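Local coordinates for protein xylooligosaccharide oxidase (Myceliophthora thermophila, PDB 5L6G) that oxidises the C1 hydroxyl of xylose, xylooligosaccharides and related sugars to lactones with a bicovalently bound FAD, passing the electrons to molecular oxygen to give hydrogen peroxide, at residues A[188-192]-A[480-486]; A[26-31]-A[79-85]; A[160-165]-A[220-225]. One frame throughout, in Å; residues are numbered along the deposited sequence.

Contact 1 of 3, residues A[188-192]-A[480-486]. With NAG (2-acetamido-2-deoxy-beta-D-glucopyranose), chain C.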
loop_
_atom_site.group_PDB
_atom_site.type_symbol
_atom_site.label_atom_id
_atom_site.label_comp_id
_atom_site.label_asym_id
_atom_site.label_seq_id
_atom_site.Cartn_x
_atom_site.Cartn_y
_atom_site.Cartn_z
ATOM N N VAL A 188 2.154 14.705 -13.938
ATOM C CA VAL A 188 3.255 14.671 -13.014
ATOM C C VAL A 188 4.058 15.950 -13.075
ATOM O O VAL A 188 4.338 16.457 -14.164
ATOM C CB VAL A 188 4.208 13.487 -13.334
ATOM C CG1 VAL A 188 5.214 13.284 -12.204
ATOM C CG2 VAL A 188 3.398 12.221 -13.606
ATOM N N VAL A 189 4.406 16.457 -11.903
ATOM C CA VAL A 189 5.339 17.576 -11.764
ATOM C C VAL A 189 6.715 16.984 -11.518
ATOM O O VAL A 189 6.936 16.316 -10.504
ATOM C CB VAL A 189 4.965 18.469 -10.568
ATOM C CG1 VAL A 189 5.948 19.629 -10.411
ATOM C CG2 VAL A 189 3.545 18.986 -10.760
ATOM N N LEU A 190 7.631 17.219 -12.439
ATOM C CA LEU A 190 8.995 16.712 -12.315
ATOM C C LEU A 190 9.858 17.598 -11.420
ATOM O O LEU A 190 9.465 18.698 -11.059
ATOM C CB LEU A 190 9.629 16.593 -13.701
ATOM C CG LEU A 190 8.869 15.727 -14.700
ATOM C CD1 LEU A 190 9.595 15.720 -16.044
ATOM C CD2 LEU A 190 8.705 14.320 -14.200
ATOM N N ALA A 191 11.055 17.100 -11.098
ATOM C CA ALA A 191 11.951 17.753 -10.170
ATOM C C ALA A 191 12.299 19.175 -10.571
ATOM O O ALA A 191 12.539 20.003 -9.703
ATOM C CB ALA A 191 13.227 16.929 -10.000
ATOM N N ASN A 192 12.327 19.455 -11.873
ATOM C CA ASN A 192 12.599 20.810 -12.364
ATOM C C ASN A 192 11.345 21.635 -12.672
ATOM O O ASN A 192 11.414 22.634 -13.388
ATOM C CB ASN A 192 13.489 20.756 -13.608
ATOM C CG ASN A 192 12.851 20.002 -14.764
ATOM O OD1 ASN A 192 11.653 19.662 -14.759
ATOM N ND2 ASN A 192 13.670 19.727 -15.782
ATOM N N LEU A 480 15.126 11.450 -14.753
ATOM C CA LEU A 480 14.045 12.332 -14.325
ATOM C C LEU A 480 14.343 13.116 -13.054
ATOM O O LEU A 480 13.823 14.216 -12.889
ATOM C CB LEU A 480 12.735 11.556 -14.166
ATOM C CG LEU A 480 12.150 10.953 -15.454
ATOM C CD1 LEU A 480 10.824 10.263 -15.162
ATOM C CD2 LEU A 480 11.947 11.996 -16.533
ATOM N N ASP A 481 15.154 12.569 -12.160
ATOM C CA ASP A 481 15.481 13.276 -10.917
ATOM C C ASP A 481 16.936 13.053 -10.507
ATOM O O ASP A 481 17.214 12.524 -9.420
ATOM C CB ASP A 481 14.525 12.851 -9.816
ATOM C CG ASP A 481 14.724 13.634 -8.527
ATOM O OD1 ASP A 481 15.283 14.750 -8.588
ATOM O OD2 ASP A 481 14.332 13.140 -7.455
ATOM N N PRO A 482 17.870 13.453 -11.375
ATOM C CA PRO A 482 19.290 13.214 -11.107
ATOM C C PRO A 482 19.825 13.850 -9.825
ATOM O O PRO A 482 20.792 13.338 -9.254
ATOM C CB PRO A 482 19.993 13.855 -12.310
ATOM C CG PRO A 482 19.039 14.886 -12.795
ATOM C CD PRO A 482 17.682 14.250 -12.598
ATOM N N THR A 483 19.241 14.965 -9.392
ATOM C CA THR A 483 19.693 15.605 -8.153
ATOM C C THR A 483 19.000 15.010 -6.920
ATOM O O THR A 483 19.306 15.394 -5.798
ATOM C CB THR A 483 19.484 17.137 -8.161
ATOM O OG1 THR A 483 18.096 17.439 -8.004
ATOM C CG2 THR A 483 20.001 17.760 -9.444
ATOM N N GLU A 484 18.074 14.072 -7.119
ATOM C CA GLU A 484 17.354 13.446 -6.021
ATOM C C GLU A 484 16.631 14.466 -5.166
ATOM O O GLU A 484 16.687 14.438 -3.929
ATOM C CB GLU A 484 18.269 12.587 -5.150
ATOM C CG GLU A 484 19.020 11.515 -5.923
ATOM C CD GLU A 484 19.734 10.568 -5.000
ATOM O OE1 GLU A 484 19.054 9.817 -4.292
ATOM O OE2 GLU A 484 20.966 10.599 -4.963
ATOM N N LEU A 485 15.945 15.377 -5.833
ATOM C CA LEU A 485 15.096 16.315 -5.128
ATOM C C LEU A 485 14.076 15.603 -4.250
ATOM O O LEU A 485 13.777 16.061 -3.143
ATOM C CB LEU A 485 14.366 17.237 -6.106
ATOM C CG LEU A 485 13.524 18.310 -5.421
ATOM C CD1 LEU A 485 14.434 19.320 -4.753
ATOM C CD2 LEU A 485 12.622 19.018 -6.408
ATOM N N PHE A 486 13.543 14.493 -4.748
ATOM C CA PHE A 486 12.505 13.746 -4.032
ATOM C C PHE A 486 13.054 12.665 -3.105
ATOM O O PHE A 486 12.380 11.685 -2.822
ATOM C CB PHE A 486 11.523 13.153 -5.041
ATOM C CG PHE A 486 10.868 14.192 -5.906
ATOM C CD1 PHE A 486 10.098 15.198 -5.332
ATOM C CD2 PHE A 486 11.015 14.170 -7.277
ATOM C CE1 PHE A 486 9.473 16.165 -6.117
ATOM C CE2 PHE A 486 10.405 15.132 -8.067
ATOM C CZ PHE A 486 9.632 16.128 -7.489
HETATM C C1 NAG C . 13.203 19.021 -16.947
HETATM C C2 NAG C . 14.042 19.575 -18.101
HETATM C C3 NAG C . 13.759 18.880 -19.414
HETATM C C4 NAG C . 13.796 17.381 -19.207
HETATM C C5 NAG C . 12.978 16.938 -17.994
HETATM C C6 NAG C . 13.180 15.445 -17.733
HETATM C C7 NAG C . 14.842 21.853 -18.008
HETATM C C8 NAG C . 14.601 23.318 -18.264
HETATM N N2 NAG C . 13.868 20.999 -18.302
HETATM O O3 NAG C . 14.679 19.304 -20.408
HETATM O O4 NAG C . 13.226 16.807 -20.360
HETATM O O5 NAG C . 13.418 17.639 -16.849
HETATM O O6 NAG C . 14.463 15.256 -17.176
HETATM O O7 NAG C . 15.915 21.479 -17.533
HETATM O O HOH W 1 11.435 14.361 -11.520
HETATM O O HOH W 2 13.499 16.885 -13.721
#

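Contact 2 of 3, residues A[26-31]-A[79-85]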
loop_
_atom_site.group_PDB
_atom_site.type_symbol
_atom_site.label_atom_id
_atom_site.label_comp_id
_atom_site.label_asym_id
_atom_site.label_seq_id
_atom_site.Cartn_x
_atom_site.Cartn_y
_atom_site.Cartn_z
ATOM N N ALA A 26 14.868 30.433 3.927
ATOM C CA ALA A 26 14.822 30.659 2.478
ATOM C C ALA A 26 13.649 29.916 1.804
ATOM O O ALA A 26 13.000 30.445 0.911
ATOM C CB ALA A 26 16.144 30.260 1.852
ATOM N N ILE A 27 13.345 28.711 2.251
ATOM C CA ILE A 27 12.244 27.944 1.630
ATOM C C ILE A 27 10.911 28.670 1.860
ATOM O O ILE A 27 10.048 28.687 0.996
ATOM C CB ILE A 27 12.173 26.494 2.139
ATOM C CG1 ILE A 27 11.182 25.659 1.326
ATOM C CG2 ILE A 27 11.761 26.446 3.611
ATOM C CD1 ILE A 27 11.467 25.601 -0.160
ATOM N N ASP A 28 10.773 29.305 3.018
ATOM C CA ASP A 28 9.520 29.984 3.369
ATOM C C ASP A 28 9.331 31.218 2.519
ATOM O O ASP A 28 8.258 31.467 1.986
ATOM C CB ASP A 28 9.522 30.341 4.845
ATOM C CG ASP A 28 9.778 29.153 5.707
ATOM O OD1 ASP A 28 8.893 28.276 5.772
ATOM O OD2 ASP A 28 10.886 29.069 6.295
ATOM N N GLU A 29 10.404 31.981 2.388
ATOM C CA GLU A 29 10.402 33.159 1.554
ATOM C C GLU A 29 10.168 32.807 0.092
ATOM O O GLU A 29 9.471 33.529 -0.604
ATOM C CB GLU A 29 11.721 33.904 1.705
ATOM C CG GLU A 29 11.958 34.458 3.095
ATOM C CD GLU A 29 10.753 35.213 3.658
ATOM O OE1 GLU A 29 10.197 36.099 2.953
ATOM O OE2 GLU A 29 10.361 34.905 4.817
ATOM N N CYS A 30 10.760 31.713 -0.376
ATOM C CA CYS A 30 10.560 31.299 -1.774
ATOM C C CYS A 30 9.076 31.008 -2.030
ATOM O O CYS A 30 8.482 31.469 -3.005
ATOM C CB CYS A 30 11.373 30.048 -2.106
ATOM S SG CYS A 30 11.352 29.695 -3.871
ATOM N N LEU A 31 8.484 30.240 -1.135
ATOM C CA LEU A 31 7.081 29.854 -1.289
ATOM C C LEU A 31 6.153 31.067 -1.235
ATOM O O LEU A 31 5.179 31.154 -1.996
ATOM C CB LEU A 31 6.716 28.838 -0.209
ATOM C CG LEU A 31 7.414 27.477 -0.325
ATOM C CD1 LEU A 31 7.193 26.655 0.941
ATOM C CD2 LEU A 31 6.933 26.690 -1.541
ATOM N N CYS A 79 10.782 25.741 -5.772
ATOM C CA CYS A 79 11.327 26.426 -4.606
ATOM C C CYS A 79 12.333 25.542 -3.873
ATOM O O CYS A 79 13.426 25.992 -3.529
ATOM C CB CYS A 79 10.214 26.894 -3.672
ATOM S SG CYS A 79 9.636 28.534 -4.127
ATOM N N ALA A 80 11.953 24.289 -3.660
ATOM C CA ALA A 80 12.845 23.301 -3.073
ATOM C C ALA A 80 14.113 23.179 -3.880
ATOM O O ALA A 80 15.196 23.145 -3.316
ATOM C CB ALA A 80 12.173 21.955 -2.982
ATOM N N ALA A 81 13.974 23.080 -5.192
ATOM C CA ALA A 81 15.137 22.975 -6.068
ATOM C C ALA A 81 16.033 24.213 -5.969
ATOM O O ALA A 81 17.248 24.086 -5.861
ATOM C CB ALA A 81 14.708 22.769 -7.504
ATOM N N GLU A 82 15.424 25.392 -6.058
ATOM C CA GLU A 82 16.146 26.655 -6.011
ATOM C C GLU A 82 16.844 26.876 -4.658
ATOM O O GLU A 82 17.995 27.301 -4.605
ATOM C CB GLU A 82 15.171 27.804 -6.356
ATOM C CG GLU A 82 15.662 29.226 -6.139
ATOM C CD GLU A 82 14.586 30.248 -6.505
ATOM O OE1 GLU A 82 13.666 29.896 -7.287
ATOM O OE2 GLU A 82 14.650 31.386 -5.989
ATOM N N VAL A 83 16.125 26.598 -3.578
ATOM C CA VAL A 83 16.608 26.834 -2.219
ATOM C C VAL A 83 17.605 25.754 -1.794
ATOM O O VAL A 83 18.570 26.043 -1.073
ATOM C CB VAL A 83 15.402 26.929 -1.259
ATOM C CG1 VAL A 83 15.772 26.675 0.186
ATOM C CG2 VAL A 83 14.740 28.286 -1.419
ATOM N N GLY A 84 17.373 24.516 -2.235
ATOM C CA GLY A 84 18.310 23.434 -1.985
ATOM C C GLY A 84 17.890 22.634 -0.781
ATOM O O GLY A 84 18.689 22.372 0.115
ATOM N N VAL A 85 16.614 22.256 -0.754
ATOM C CA VAL A 85 16.098 21.343 0.234
ATOM C C VAL A 85 15.375 20.244 -0.543
ATOM O O VAL A 85 15.034 20.408 -1.713
ATOM C CB VAL A 85 15.161 22.028 1.276
ATOM C CG1 VAL A 85 15.921 23.098 2.084
ATOM C CG2 VAL A 85 13.929 22.645 0.619
#

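Contact 3 of 3, residues A[160-165]-A[220-225]. With FAD (flavin-adenine dinucleotide), chain D.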
loop_
_atom_site.group_PDB
_atom_site.type_symbol
_atom_site.label_atom_id
_atom_site.label_comp_id
_atom_site.label_asym_id
_atom_site.label_seq_id
_atom_site.Cartn_x
_atom_site.Cartn_y
_atom_site.Cartn_z
ATOM N N VAL A 160 -4.661 8.155 -1.964
ATOM C CA VAL A 160 -4.486 7.500 -3.268
ATOM C C VAL A 160 -3.052 7.658 -3.787
ATOM O O VAL A 160 -2.546 6.812 -4.523
ATOM C CB VAL A 160 -5.494 8.019 -4.309
ATOM C CG1 VAL A 160 -5.205 9.450 -4.739
ATOM C CG2 VAL A 160 -5.526 7.088 -5.506
ATOM N N GLY A 161 -2.387 8.716 -3.349
ATOM C CA GLY A 161 -1.044 9.009 -3.818
ATOM C C GLY A 161 -0.048 7.914 -3.529
ATOM O O GLY A 161 0.517 7.293 -4.452
ATOM N N GLY A 162 0.176 7.638 -2.257
ATOM C CA GLY A 162 1.172 6.628 -1.897
ATOM C C GLY A 162 0.659 5.244 -2.219
ATOM O O GLY A 162 1.394 4.346 -2.629
ATOM N N HIS A 163 -0.629 5.065 -2.034
ATOM C CA HIS A 163 -1.207 3.758 -2.195
ATOM C C HIS A 163 -1.093 3.255 -3.627
ATOM O O HIS A 163 -0.554 2.163 -3.848
ATOM C CB HIS A 163 -2.653 3.805 -1.715
ATOM C CG HIS A 163 -3.334 2.482 -1.708
ATOM N ND1 HIS A 163 -3.124 1.531 -0.733
ATOM C CD2 HIS A 163 -4.276 1.976 -2.538
ATOM C CE1 HIS A 163 -3.900 0.488 -0.975
ATOM N NE2 HIS A 163 -4.620 0.747 -2.053
ATOM N N SER A 164 -1.597 4.025 -4.591
ATOM C CA SER A 164 -1.713 3.545 -5.982
ATOM C C SER A 164 -0.369 3.518 -6.691
ATOM O O SER A 164 -0.192 2.786 -7.648
ATOM C CB SER A 164 -2.710 4.377 -6.799
ATOM O OG SER A 164 -2.240 5.700 -7.025
ATOM N N LEU A 165 0.579 4.302 -6.213
ATOM C CA LEU A 165 1.865 4.395 -6.887
ATOM C C LEU A 165 2.829 3.287 -6.495
ATOM O O LEU A 165 3.855 3.115 -7.144
ATOM C CB LEU A 165 2.511 5.770 -6.669
ATOM C CG LEU A 165 1.784 6.948 -7.339
ATOM C CD1 LEU A 165 2.429 8.252 -6.913
ATOM C CD2 LEU A 165 1.736 6.810 -8.860
ATOM N N VAL A 220 2.817 13.329 -8.553
ATOM C CA VAL A 220 1.617 13.147 -9.365
ATOM C C VAL A 220 0.589 14.172 -8.895
ATOM O O VAL A 220 0.247 14.225 -7.712
ATOM C CB VAL A 220 1.069 11.726 -9.226
ATOM C CG1 VAL A 220 -0.252 11.597 -9.955
ATOM C CG2 VAL A 220 2.066 10.735 -9.781
ATOM N N ALA A 221 0.153 15.014 -9.823
ATOM C CA ALA A 221 -0.778 16.095 -9.531
ATOM C C ALA A 221 -2.205 15.761 -9.902
ATOM O O ALA A 221 -3.124 16.434 -9.453
ATOM C CB ALA A 221 -0.343 17.372 -10.249
ATOM N N SER A 222 -2.397 14.735 -10.722
ATOM C CA SER A 222 -3.721 14.265 -11.050
ATOM C C SER A 222 -3.579 12.848 -11.537
ATOM O O SER A 222 -2.608 12.536 -12.239
ATOM C CB SER A 222 -4.377 15.124 -12.126
ATOM O OG SER A 222 -5.721 14.705 -12.338
ATOM N N PHE A 223 -4.513 11.991 -11.110
ATOM C CA PHE A 223 -4.647 10.625 -11.604
ATOM C C PHE A 223 -5.898 10.511 -12.452
ATOM O O PHE A 223 -6.899 11.146 -12.155
ATOM C CB PHE A 223 -4.859 9.627 -10.444
ATOM C CG PHE A 223 -3.675 9.440 -9.561
ATOM C CD1 PHE A 223 -3.456 10.288 -8.491
ATOM C CD2 PHE A 223 -2.770 8.415 -9.787
ATOM C CE1 PHE A 223 -2.362 10.110 -7.666
ATOM C CE2 PHE A 223 -1.672 8.230 -8.959
ATOM C CZ PHE A 223 -1.460 9.076 -7.893
ATOM N N ARG A 224 -5.855 9.668 -13.482
ATOM C CA ARG A 224 -7.085 9.144 -14.085
ATOM C C ARG A 224 -7.109 7.667 -13.845
ATOM O O ARG A 224 -6.119 6.966 -14.098
ATOM C CB ARG A 224 -7.180 9.367 -15.593
ATOM C CG ARG A 224 -7.988 10.570 -15.994
ATOM C CD ARG A 224 -7.224 11.819 -15.692
ATOM N NE ARG A 224 -5.838 11.689 -16.114
ATOM C CZ ARG A 224 -4.876 12.564 -15.814
ATOM N NH1 ARG A 224 -5.164 13.679 -15.128
ATOM N NH2 ARG A 224 -3.637 12.333 -16.254
ATOM N N PHE A 225 -8.245 7.194 -13.360
ATOM C CA PHE A 225 -8.427 5.798 -13.073
ATOM C C PHE A 225 -9.544 5.269 -13.945
ATOM O O PHE A 225 -10.615 5.868 -14.022
ATOM C CB PHE A 225 -8.822 5.609 -11.605
ATOM C CG PHE A 225 -7.666 5.679 -10.643
ATOM C CD1 PHE A 225 -6.941 4.538 -10.321
ATOM C CD2 PHE A 225 -7.331 6.864 -10.044
ATOM C CE1 PHE A 225 -5.878 4.593 -9.427
ATOM C CE2 PHE A 225 -6.272 6.935 -9.161
ATOM C CZ PHE A 225 -5.543 5.798 -8.846
HETATM P PA FAD D . 1.935 9.086 2.231
HETATM O O1A FAD D . 1.275 10.425 2.002
HETATM O O2A FAD D . 2.664 8.912 3.526
HETATM O O5B FAD D . 2.804 8.689 0.982
HETATM C C5B FAD D . 3.527 7.460 0.876
HETATM C C4B FAD D . 4.634 7.604 -0.145
HETATM O O4B FAD D . 4.066 7.934 -1.414
HETATM C C3B FAD D . 5.604 8.724 0.195
HETATM O O3B FAD D . 6.885 8.396 -0.301
HETATM C C2B FAD D . 5.062 9.898 -0.579
HETATM O O2B FAD D . 6.023 10.917 -0.820
HETATM C C1B FAD D . 4.555 9.215 -1.829
HETATM N N9A FAD D . 3.480 9.998 -2.442
HETATM C C8A FAD D . 2.338 10.408 -1.897
HETATM N N7A FAD D . 1.612 11.128 -2.785
HETATM C C5A FAD D . 2.330 11.143 -3.908
HETATM C C6A FAD D . 2.161 11.754 -5.224
HETATM N N6A FAD D . 1.023 12.441 -5.439
HETATM N N1A FAD D . 3.155 11.588 -6.122
HETATM C C2A FAD D . 4.263 10.884 -5.878
HETATM N N3A FAD D . 4.484 10.287 -4.669
HETATM C C4A FAD D . 3.551 10.403 -3.685
HETATM N N1 FAD D . -1.832 -0.924 1.806
HETATM C C2 FAD D . -2.354 -1.917 1.020
HETATM O O2 FAD D . -1.713 -2.289 -0.002
HETATM N N3 FAD D . -3.557 -2.471 1.308
HETATM C C4 FAD D . -4.308 -2.080 2.365
HETATM O O4 FAD D . -5.430 -2.587 2.647
HETATM C C4X FAD D . -3.808 -1.018 3.264
HETATM N N5 FAD D . -4.492 -0.564 4.354
HETATM C C5X FAD D . -4.024 0.452 5.170
HETATM C C6 FAD D . -4.748 0.932 6.270
HETATM C C7 FAD D . -4.213 1.953 7.072
HETATM C C7M FAD D . -5.017 2.424 8.259
HETATM C C8 FAD D . -2.889 2.585 6.742
HETATM C C8M FAD D . -2.320 3.745 7.551
HETATM C C9 FAD D . -2.197 2.101 5.637
HETATM C C9A FAD D . -2.698 1.051 4.847
HETATM N N10 FAD D . -1.989 0.535 3.729
HETATM C C10 FAD D . -2.488 -0.479 2.910
HETATM C "C1'" FAD D . -0.681 1.052 3.342
HETATM C "C2'" FAD D . -0.776 2.149 2.330
HETATM O "O2'" FAD D . -1.023 1.536 1.062
HETATM C "C3'" FAD D . 0.590 2.811 2.295
HETATM O "O3'" FAD D . 0.957 3.304 3.589
HETATM C "C4'" FAD D . 0.542 3.967 1.292
HETATM O "O4'" FAD D . 1.845 4.131 0.714
HETATM C "C5'" FAD D . 0.063 5.216 1.986
HETATM O "O5'" FAD D . -0.335 6.182 1.009
HETATM P P FAD D . -0.541 7.666 1.505
HETATM O O1P FAD D . -0.756 8.590 0.348
HETATM O O2P FAD D . -1.559 7.699 2.600
HETATM O O3P FAD D . 0.831 7.921 2.290
#

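Contact 1 of 3, residues A[188-192]-A[480-486]
Ala191 sits in a pocket made by the loop that leaves helix 470-480, and its one methyl meets three side chains there. CB lies 3.9 Å from Phe486 CE2, 4.1 Å from Leu485 CB and 3.3 Å from Asp481 OD1, the last a plain van der Waals touch. Leu485 can be followed outward: its CB rests on that methyl, and with CG anti to the backbone N (chi1 -176°) and chi2 near 70°, CD2 lies against Ala191 O, 3.4 Å away. CD2 also lies over one face of the Phe486 ring, toward the rim, while CD1 turns to helix 70-83.

The loop is shaped by Asp481, the first residue past the helix and the start of a type I turn that runs to Glu484. Its carboxylate reaches forward past the turn to two backbone N-H groups: Leu485 N meets the syn lone pair of OD1, and Phe486 N gives OD2 a nearly straight bond (170°) from slightly out of the carboxylate plane. OD2 has a salt bridge to Lys477 as well, so both oxygens have partners, which probably limits rotation of the group.

Water joins the two backbones. One molecule accepts from Ala191 N and donates to Leu480 O, 2.8 Å from each; a second donates to the same Leu480 O and to O5 of the N-acetylglucosamine. That sugar is bonded through C1 to Asn192 ND2, and its C6 lies 3.9 Å from Leu480 CD2 and 4.0 Å from Leu190 CD1, so the two leucines form an apolar rest for it. Beside the N-glycosylated Asn192, the loop after strand 183-189, in the FAD-binding region of the PCMH type, packs on the C-terminal berberine-bridge-enzyme-like segment.

Contact 2 of 3, residues A[26-31]-A[79-85]
Cys30 and Cys79 join the helices covalently, SG to SG at 2.1 Å. The chi3 of -83° is close to the relaxed value for a disulfide, and Cys30 SG stands anti to its backbone N (chi1 -171°), which carries the sulfur straight across to the other helix.

The rest is van der Waals packing. Leu31 flanks the bridge, its CD2 3.9 Å from Cys79 CB. Ile27 sends CD1 into the angle between helix and loop, where it lies 3.8 Å from Ala80 N and 3.9 Å from Val85 CG2. Val83 packs against Ala26 and Cys30, one helical turn apart: its CG1 is 4.0 Å from Ala26 CB, its CG2 3.9 Å from Cys30 CB. CG1 also rests against Ile27 CB, and CG2 lies beside Ala26 O. This is a disulfide-tied helix pair, in which the N-terminal helix 26-33 packs across the C-terminal end of helix 70-83, a helix of the FAD-binding region; the axes of 26-31 and 79-83 approach to 9.4 Å at 135°. Replacing Val83 with an alanine would probably leave Ala26, Ile27 and Cys30 CB without the two methyls that pack on them, and weaken the pairing beyond the disulfide.

Backbone hydrogen bonds finish the second helix. Ala80 O accepts from both Gly84 N and Val85 N, and Gly84, with positive phi, turns the chain out of the helix so that Val85 CG2 meets Ile27 CD1. The Ala80 methyl, which points away from helix 26-33, touches Leu485.

Contact 3 of 3, residues A[160-165]-A[220-225]
Val160 O takes two bonds from one residue, Ser164 N at 2.9 Å and Ser164 OG at 2.8 Å, which arrive from opposite faces of its carbonyl plane. The hydroxyl is thereby turned back on its own helix, although it lies against the aromatic side chains of the strand. This is part of the PCMH-type FAD-binding domain: the short glycine-bearing helix 160-165 packs on strand 219-229, and both touch FAD.

Phe223 packs between helix and strand. Leu165 CD2 meets its ring at the edge, 3.7 Å from CE2, while Val220 CG1 lies over one face. Farther along, Val160 CG2 packs 3.6 Å from Phe225 CZ, and the edge of that ring receives Ser164 CB.

On the cofactor side, Gly162 N donates to the phosphate oxygen O1P, and a side chain on Gly161 or Gly162 would run into FAD. His163 has CG anti to the backbone N (chi1 -175°), and its ND1 hydrogen-bonds the ribityl O2' of FAD at 2.8 Å. The strand reads the adenine edge with backbone alone: Val220 N donates to N1A, and N6A donates to Val220 O, 3.0 Å away.

In the fold
From the N terminus, contact 2 closes first: residues 26-31 return to 79-85 through a loop of 47 residues, pinning the N-terminal helix to helix 70-83. Contact 3 opens next, at 160-165, and before it closes at 220-225 the chain passes through 188-192, the start of contact 1, which closes only at 480-486. Contacts 1 and 3 therefore cross, and both reach the same antiparallel sheet through the neighbouring strands 183-189 and 219-229. Contact 1 also touches contact 2, where Leu485 CD1 packs on Val85 O and Ala80. Together they tie the N-terminal helix and the C-terminal segment to the FAD-binding region.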